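Local atomic coordinates of pyroglutatmate porin OpdO (Pseudomonas aeruginosa, PDB entry 3SZV), a protein that forms a beta-barrel channel in the bacterial outer membrane that probably lets small carboxylates such as pyroglutamate pass across that membrane. Residues E49-R57 against D138-F146; I300-E310 against N347-D357. One frame throughout, in Å; residues are numbered along the deposited sequence.

Contact 1: residues E49-R57 against D138-F146. With C8E ((hydroxyethyloxy)tri(ethyloxy)octane), chain C.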
# COMPACT_ATOMS: atom_id res chain seq x y z
N GLU A 49 21.51 -1.45 -6.57
CA GLU A 49 21.36 -2.53 -5.61
C GLU A 49 20.73 -3.76 -6.26
O GLU A 49 19.77 -3.65 -7.02
CB GLU A 49 20.54 -2.08 -4.41
N TRP A 50 21.28 -4.93 -5.95
CA TRP A 50 20.74 -6.19 -6.42
C TRP A 50 20.56 -7.08 -5.20
O TRP A 50 21.47 -7.18 -4.38
CB TRP A 50 21.72 -6.85 -7.39
CG TRP A 50 21.18 -8.03 -8.12
CD1 TRP A 50 19.86 -8.34 -8.32
CD2 TRP A 50 21.94 -9.06 -8.77
NE1 TRP A 50 19.76 -9.51 -9.05
CE2 TRP A 50 21.02 -9.97 -9.33
CE3 TRP A 50 23.30 -9.30 -8.92
CZ2 TRP A 50 21.42 -11.10 -10.04
CZ3 TRP A 50 23.70 -10.42 -9.63
CH2 TRP A 50 22.77 -11.31 -10.18
N ALA A 51 19.40 -7.70 -5.06
CA ALA A 51 19.15 -8.52 -3.88
C ALA A 51 18.19 -9.67 -4.16
O ALA A 51 17.38 -9.62 -5.08
CB ALA A 51 18.63 -7.65 -2.74
N GLN A 52 18.30 -10.70 -3.34
CA GLN A 52 17.43 -11.87 -3.42
C GLN A 52 16.63 -12.02 -2.13
O GLN A 52 17.18 -11.91 -1.02
CB GLN A 52 18.25 -13.14 -3.65
CG GLN A 52 17.42 -14.42 -3.63
CD GLN A 52 16.46 -14.50 -4.81
OE1 GLN A 52 16.81 -14.16 -5.94
NE2 GLN A 52 15.24 -14.95 -4.54
N GLY A 53 15.34 -12.28 -2.27
CA GLY A 53 14.47 -12.42 -1.11
C GLY A 53 13.65 -13.69 -1.12
O GLY A 53 13.37 -14.26 -2.17
N PHE A 54 13.26 -14.12 0.08
CA PHE A 54 12.40 -15.28 0.26
C PHE A 54 11.32 -14.87 1.23
O PHE A 54 11.59 -14.24 2.25
CB PHE A 54 13.18 -16.46 0.85
CG PHE A 54 14.34 -16.90 0.00
CD1 PHE A 54 14.21 -17.97 -0.88
CD2 PHE A 54 15.56 -16.25 0.08
CE1 PHE A 54 15.27 -18.37 -1.66
CE2 PHE A 54 16.63 -16.66 -0.70
CZ PHE A 54 16.49 -17.72 -1.57
N LEU A 55 10.08 -15.24 0.91
CA LEU A 55 8.95 -14.91 1.76
C LEU A 55 8.13 -16.17 1.99
O LEU A 55 7.54 -16.72 1.06
CB LEU A 55 8.08 -13.85 1.10
CG LEU A 55 8.78 -12.53 0.74
CD1 LEU A 55 9.48 -12.58 -0.62
CD2 LEU A 55 7.75 -11.42 0.75
N LEU A 56 8.12 -16.65 3.23
CA LEU A 56 7.35 -17.83 3.60
C LEU A 56 6.11 -17.37 4.36
O LEU A 56 6.23 -16.70 5.39
CB LEU A 56 8.19 -18.75 4.48
CG LEU A 56 7.50 -20.02 4.96
CD1 LEU A 56 7.30 -21.00 3.81
CD2 LEU A 56 8.30 -20.67 6.08
N ARG A 57 4.94 -17.70 3.84
CA ARG A 57 3.68 -17.30 4.46
C ARG A 57 2.91 -18.53 4.95
O ARG A 57 2.67 -19.45 4.18
CB ARG A 57 2.82 -16.53 3.45
CG ARG A 57 3.40 -15.18 3.02
CD ARG A 57 2.58 -14.56 1.89
NE ARG A 57 3.03 -13.21 1.51
CZ ARG A 57 3.83 -12.94 0.47
NH1 ARG A 57 4.28 -13.91 -0.31
NH2 ARG A 57 4.16 -11.68 0.22
N ASP A 138 4.74 -2.58 -0.10
CA ASP A 138 5.46 -3.74 -0.59
C ASP A 138 5.92 -3.54 -2.03
O ASP A 138 5.61 -4.36 -2.89
CB ASP A 138 4.62 -5.02 -0.48
CG ASP A 138 5.42 -6.28 -0.78
OD1 ASP A 138 4.81 -7.28 -1.20
OD2 ASP A 138 6.66 -6.27 -0.61
N THR A 139 6.68 -2.48 -2.28
CA THR A 139 7.23 -2.27 -3.62
C THR A 139 8.74 -2.44 -3.71
O THR A 139 9.35 -2.07 -4.70
CB THR A 139 6.85 -0.88 -4.19
OG1 THR A 139 7.26 0.14 -3.27
CG2 THR A 139 5.35 -0.79 -4.42
N ARG A 140 9.33 -3.02 -2.66
CA ARG A 140 10.75 -3.34 -2.71
C ARG A 140 10.97 -4.85 -2.61
O ARG A 140 10.18 -5.64 -3.14
CB ARG A 140 11.50 -2.61 -1.60
CG ARG A 140 11.56 -1.09 -1.79
CD ARG A 140 12.56 -0.47 -0.83
N LEU A 141 12.03 -5.27 -1.93
CA LEU A 141 12.34 -6.69 -1.84
C LEU A 141 11.43 -7.43 -0.86
O LEU A 141 10.92 -8.52 -1.17
CB LEU A 141 13.79 -6.88 -1.43
CG LEU A 141 14.26 -8.35 -1.45
CD1 LEU A 141 14.43 -8.86 -2.88
CD2 LEU A 141 15.54 -8.54 -0.65
N LEU A 142 11.28 -6.86 0.33
CA LEU A 142 10.51 -7.48 1.40
C LEU A 142 9.52 -6.47 1.95
O LEU A 142 9.78 -5.27 1.94
CB LEU A 142 11.46 -7.97 2.51
CG LEU A 142 12.50 -9.00 2.07
CD1 LEU A 142 13.55 -9.22 3.15
CD2 LEU A 142 11.84 -10.33 1.69
N PRO A 143 8.36 -6.94 2.42
CA PRO A 143 7.30 -6.01 2.81
C PRO A 143 7.59 -5.21 4.09
O PRO A 143 8.29 -5.69 5.00
CB PRO A 143 6.09 -6.92 3.04
CG PRO A 143 6.70 -8.29 3.31
CD PRO A 143 7.93 -8.35 2.47
N GLU A 144 7.04 -4.01 4.16
CA GLU A 144 6.89 -3.31 5.42
C GLU A 144 5.91 -4.09 6.32
O GLU A 144 4.93 -4.65 5.83
CB GLU A 144 6.37 -1.89 5.17
CG GLU A 144 6.20 -1.04 6.43
CD GLU A 144 5.60 0.33 6.14
OE1 GLU A 144 4.93 0.48 5.12
OE2 GLU A 144 5.83 1.26 6.94
N LEU A 145 6.17 -4.12 7.63
CA LEU A 145 5.22 -4.69 8.59
C LEU A 145 4.96 -3.67 9.68
O LEU A 145 5.82 -2.84 10.00
CB LEU A 145 5.79 -5.97 9.24
CG LEU A 145 6.09 -7.13 8.32
CD1 LEU A 145 6.79 -8.24 9.08
CD2 LEU A 145 4.81 -7.63 7.68
N PHE A 146 3.76 -3.70 10.24
CA PHE A 146 3.48 -2.97 11.46
C PHE A 146 3.30 -3.96 12.60
O PHE A 146 2.91 -5.11 12.38
CB PHE A 146 2.20 -2.14 11.32
CG PHE A 146 2.23 -1.16 10.19
CD1 PHE A 146 1.32 -1.25 9.15
CD2 PHE A 146 3.17 -0.14 10.18
CE1 PHE A 146 1.34 -0.33 8.10
CE2 PHE A 146 3.20 0.80 9.13
CZ PHE A 146 2.28 0.68 8.09
C1 C8E C . 17.46 -13.25 16.67
C2 C8E C . 16.77 -14.09 15.60
C3 C8E C . 15.40 -14.56 16.08
C4 C8E C . 14.90 -15.73 15.24
C5 C8E C . 14.79 -15.33 13.77
C6 C8E C . 14.31 -16.47 12.88
C7 C8E C . 14.23 -16.01 11.42
C8 C8E C . 13.47 -16.99 10.52
O9 C8E C . 13.54 -16.57 9.16
C10 C8E C . 12.91 -17.48 8.28
C11 C8E C . 13.03 -17.02 6.82
O12 C8E C . 12.37 -17.93 5.96
C13 C8E C . 12.17 -17.41 4.65
C16 C8E C . 13.83 -20.06 2.07
C17 C8E C . 15.06 -20.66 2.74
O18 C8E C . 16.08 -20.86 1.79
C19 C8E C . 16.82 -19.68 1.55
C20 C8E C . 18.02 -19.65 2.49
O21 C8E C . 19.22 -19.59 1.74

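Contact 2: residues I300-E310 against N347-D357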
# COMPACT_ATOMS: atom_id res chain seq x y z
N ILE A 300 2.71 7.80 -7.17
CA ILE A 300 3.16 6.88 -8.21
C ILE A 300 4.52 6.27 -7.86
O ILE A 300 4.79 6.03 -6.67
CB ILE A 300 3.07 7.55 -9.60
CG1 ILE A 300 3.90 8.84 -9.67
CG2 ILE A 300 1.62 7.83 -9.94
CD1 ILE A 300 4.11 9.31 -11.10
N GLN A 301 5.37 5.98 -8.85
CA GLN A 301 6.54 5.15 -8.55
C GLN A 301 7.49 5.81 -7.57
O GLN A 301 7.94 5.18 -6.60
CB GLN A 301 7.29 4.76 -9.83
CG GLN A 301 8.50 3.87 -9.58
CD GLN A 301 9.10 3.33 -10.87
OE1 GLN A 301 8.40 3.11 -11.86
NE2 GLN A 301 10.41 3.10 -10.86
N ILE A 302 7.79 7.07 -7.80
CA ILE A 302 8.72 7.79 -6.94
C ILE A 302 7.99 8.80 -6.06
O ILE A 302 8.03 8.71 -4.82
CB ILE A 302 9.82 8.48 -7.75
CG1 ILE A 302 10.62 7.44 -8.55
CG2 ILE A 302 10.76 9.28 -6.83
CD1 ILE A 302 11.69 8.02 -9.45
N GLY A 303 7.31 9.74 -6.68
CA GLY A 303 6.73 10.85 -5.95
C GLY A 303 5.30 10.70 -5.49
O GLY A 303 4.51 9.92 -6.07
N ASP A 304 4.95 11.44 -4.45
CA ASP A 304 3.59 11.44 -3.94
C ASP A 304 2.77 12.65 -4.38
O ASP A 304 1.54 12.68 -4.21
CB ASP A 304 3.55 11.28 -2.40
CG ASP A 304 4.25 12.40 -1.67
OD1 ASP A 304 4.58 13.45 -2.30
OD2 ASP A 304 4.45 12.25 -0.45
N PHE A 305 3.44 13.64 -4.97
CA PHE A 305 2.80 14.89 -5.38
C PHE A 305 2.03 15.50 -4.21
O PHE A 305 0.99 16.14 -4.36
CB PHE A 305 1.99 14.69 -6.66
CG PHE A 305 2.87 14.44 -7.85
CD1 PHE A 305 3.27 15.48 -8.68
CD2 PHE A 305 3.40 13.17 -8.08
CE1 PHE A 305 4.14 15.27 -9.74
CE2 PHE A 305 4.26 12.95 -9.14
CZ PHE A 305 4.63 14.00 -9.97
N GLY A 306 2.62 15.33 -3.03
CA GLY A 306 2.01 15.77 -1.79
C GLY A 306 2.74 16.93 -1.13
O GLY A 306 2.57 17.18 0.06
N ASN A 307 3.55 17.64 -1.92
CA ASN A 307 4.26 18.81 -1.42
C ASN A 307 3.33 19.97 -1.06
O ASN A 307 2.19 20.03 -1.52
CB ASN A 307 5.31 19.26 -2.44
CG ASN A 307 6.40 18.23 -2.62
OD1 ASN A 307 7.29 18.11 -1.77
ND2 ASN A 307 6.35 17.49 -3.72
N VAL A 308 3.83 20.88 -0.25
CA VAL A 308 3.06 22.06 0.14
C VAL A 308 2.46 22.77 -1.08
O VAL A 308 3.18 23.12 -2.02
CB VAL A 308 3.94 23.05 0.94
CG1 VAL A 308 3.18 24.33 1.25
CG2 VAL A 308 4.44 22.39 2.23
N ASP A 309 1.14 22.95 -1.05
CA ASP A 309 0.39 23.69 -2.08
C ASP A 309 0.32 23.00 -3.46
O ASP A 309 -0.20 23.58 -4.41
CB ASP A 309 0.92 25.13 -2.22
CG ASP A 309 0.58 25.99 -1.03
OD1 ASP A 309 -0.42 25.70 -0.35
OD2 ASP A 309 1.29 26.99 -0.78
N GLU A 310 0.81 21.77 -3.56
CA GLU A 310 0.96 21.16 -4.87
C GLU A 310 -0.37 20.85 -5.57
O GLU A 310 -1.24 20.19 -5.00
CB GLU A 310 1.80 19.89 -4.79
CG GLU A 310 2.21 19.39 -6.17
CD GLU A 310 3.43 18.49 -6.13
OE1 GLU A 310 3.79 18.03 -5.02
OE2 GLU A 310 4.04 18.29 -7.21
N ASN A 347 5.29 30.33 -5.02
CA ASN A 347 4.59 29.09 -5.36
C ASN A 347 4.88 28.68 -6.80
O ASN A 347 3.98 28.28 -7.54
CB ASN A 347 3.08 29.24 -5.12
CG ASN A 347 2.71 29.12 -3.66
OD1 ASN A 347 2.69 30.09 -2.92
ND2 ASN A 347 2.41 27.89 -3.23
N ASP A 348 6.15 28.81 -7.18
CA ASP A 348 6.57 28.52 -8.55
C ASP A 348 7.30 27.20 -8.67
O ASP A 348 8.01 26.95 -9.65
CB ASP A 348 7.42 29.67 -9.12
CG ASP A 348 8.71 29.90 -8.33
OD1 ASP A 348 8.84 29.36 -7.21
OD2 ASP A 348 9.58 30.66 -8.82
N GLY A 349 7.13 26.33 -7.67
CA GLY A 349 7.68 24.99 -7.73
C GLY A 349 6.90 24.11 -8.69
O GLY A 349 5.67 24.12 -8.70
N LYS A 350 7.63 23.37 -9.52
CA LYS A 350 7.02 22.49 -10.51
C LYS A 350 7.83 21.22 -10.65
O LYS A 350 9.05 21.22 -10.52
CB LYS A 350 6.90 23.19 -11.87
CG LYS A 350 8.22 23.51 -12.52
CD LYS A 350 8.02 24.30 -13.80
CE LYS A 350 9.34 24.62 -14.47
NZ LYS A 350 9.14 25.33 -15.76
N GLU A 351 7.12 20.13 -10.94
CA GLU A 351 7.78 18.84 -11.14
C GLU A 351 6.92 17.98 -12.05
O GLU A 351 5.71 18.15 -12.12
CB GLU A 351 7.99 18.12 -9.81
CG GLU A 351 6.70 17.88 -9.02
CD GLU A 351 6.88 16.91 -7.87
OE1 GLU A 351 7.92 16.21 -7.83
OE2 GLU A 351 5.98 16.83 -7.01
N TRP A 352 7.56 17.05 -12.73
CA TRP A 352 6.79 16.03 -13.42
C TRP A 352 7.46 14.68 -13.28
O TRP A 352 8.67 14.59 -13.02
CB TRP A 352 6.55 16.38 -14.90
CG TRP A 352 7.77 16.52 -15.76
CD1 TRP A 352 8.42 17.68 -16.09
CD2 TRP A 352 8.49 15.47 -16.44
NE1 TRP A 352 9.48 17.42 -16.91
CE2 TRP A 352 9.55 16.07 -17.14
CE3 TRP A 352 8.33 14.08 -16.51
CZ2 TRP A 352 10.45 15.34 -17.92
CZ3 TRP A 352 9.23 13.35 -17.28
CH2 TRP A 352 10.27 13.98 -17.97
N GLU A 353 6.66 13.63 -13.42
CA GLU A 353 7.17 12.27 -13.34
C GLU A 353 6.47 11.40 -14.36
O GLU A 353 5.25 11.46 -14.51
CB GLU A 353 6.98 11.70 -11.93
CG GLU A 353 7.43 10.24 -11.80
CD GLU A 353 7.34 9.69 -10.38
OE1 GLU A 353 7.25 10.48 -9.41
OE2 GLU A 353 7.34 8.44 -10.24
N ARG A 354 7.26 10.61 -15.09
CA ARG A 354 6.72 9.61 -15.99
C ARG A 354 7.10 8.23 -15.48
O ARG A 354 8.23 8.03 -15.03
CB ARG A 354 7.28 9.80 -17.40
CG ARG A 354 6.77 8.75 -18.36
CD ARG A 354 7.72 8.49 -19.53
NE ARG A 354 9.13 8.34 -19.14
CZ ARG A 354 9.64 7.32 -18.45
NH1 ARG A 354 8.88 6.32 -18.02
NH2 ARG A 354 10.94 7.31 -18.18
N ASN A 355 6.17 7.28 -15.56
CA ASN A 355 6.46 5.89 -15.22
C ASN A 355 6.03 4.99 -16.36
O ASN A 355 5.00 5.25 -17.00
CB ASN A 355 5.63 5.40 -14.03
CG ASN A 355 5.88 6.14 -12.72
OD1 ASN A 355 5.11 5.96 -11.78
ND2 ASN A 355 6.95 6.94 -12.64
N THR A 356 6.79 3.93 -16.61
CA THR A 356 6.37 2.90 -17.56
C THR A 356 6.67 1.54 -16.97
O THR A 356 7.80 1.30 -16.53
CB THR A 356 7.11 3.03 -18.90
OG1 THR A 356 6.84 4.32 -19.45
CG2 THR A 356 6.65 1.94 -19.88
N ASP A 357 5.67 0.66 -16.94
CA ASP A 357 5.83 -0.69 -16.43
C ASP A 357 5.58 -1.68 -17.56
O ASP A 357 4.55 -1.61 -18.23
CB ASP A 357 4.81 -1.00 -15.33
CG ASP A 357 5.13 -0.32 -14.01
OD1 ASP A 357 6.12 0.43 -13.93
OD2 ASP A 357 4.37 -0.55 -13.04
O HOH W 1 5.70 2.54 -12.17
O HOH W 2 6.15 14.25 -5.97

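Contact 1: residues E49-R57 against D138-F146
Leu-141, at the turn of an inward-folded loop, rests its branched tip on the bare backbone around Gly-53 of the barrel wall. Its CB points at strand 49-59, and CG, set anti to the backbone N (chi1 -174°), carries the fork down onto the strand, 4.1 Å from Gly-53 CA. There the two methyls part: CD1 lies 3.6 Å from Gly-53 N, while CD2 reaches Ala-51 CB at 3.8 Å and also touches Gln-52 O. Glycine and alanine suit these positions because their small size lets the leucine come down almost onto the main chain.

Further along, Leu-142 CD2 packs obliquely against Leu-55, 3.9 Å from its CG. Leu-55 and Pro-143 meet tip to tip, with CD2 of the leucine 3.5 Å from CD of the proline ring. No hydrogen bond joins the two segments, so the contact is apolar packing. Polar groups lie beside it: Asp-138 pairs with Arg-30, and Arg-57 with Glu-28.

Strand alternation turns Phe-54 to the opposite side from Leu-55, toward the lipid-facing surface. One face of its ring is covered by a detergent molecule, whose C19 sits 3.6 Å above the ring plane over its centre.

The wall segment runs between strands 24-38 and 67-81, bonded through its backbone to Arg-30 on one and Phe-79 on the other. The loop touches both neighbours as well, Leu-141 packing on Phe-32 and Pro-143 on Leu-76, before the chain enters strand 145-147.

Contact 2: residues I300-E310 against N347-D357
Glu-353 and Asn-355 of strand 346-361 fasten an irregular loop of this OprD-family beta-barrel, the link between strands 271-281 and 311-320, along the wall.

Hydrogen bonds dominate. The Glu-353 carboxylate accepts two successive backbone N-H groups through its syn lone pairs, Ile-302 N at OE2 and Gly-303 N at OE1, both 2.8 Å. Asn-355 ND2 adds a nearly straight bond (174°) to the anti lone pair of OE2, and the three bonds together fix the carboxylate's rotation, while Asn-355 OD1 takes Gln-301 N at 2.9 Å. A two-oxygen acid and an amide suit a loop that offers consecutive N-H groups. At the far end, Asn-347 ND2 donates to Asp-309 OD2 on its anti side, tilted out of the carboxylate plane.

Van der Waals contact fills in between: the Ile-300 CD1 methyl lies against the Glu-353 carboxylate, and the Phe-305 ring turns its apolar edge to Glu-353 CB.

Acid meets acid at Glu-310 OE2 and Glu-351 OE2, 2.4 Å apart, where one group probably holds a proton. Asn-307, opening a type II turn, holds Glu-310 in place by donating through N and ND2 to OE1.

Water also bridges the segments: one molecule accepts from Phe-305 N and donates to Glu-351 OE2 at 2.8 Å.

Overall arrangement
Both contacts press a loop against one strand of the same barrel, but at separate places: their centres lie about 25 Å apart and their nearest atoms about 6 Å, without touching. Contact 1 is mostly buried and small, its loop meeting strand 49-59 through leucines, a proline and small residues. Contact 2 is only partly buried yet buries nearly twice the surface, and strand 346-361 answers its loop with acids and amides, helped by bridging water. Thus between its two segments contact 1 relies on apolar packing, contact 2 chiefly on directed polar bonds to the loop's backbone. The two strands are linked within the wall through strands 24-38, 387-399 and 371-381.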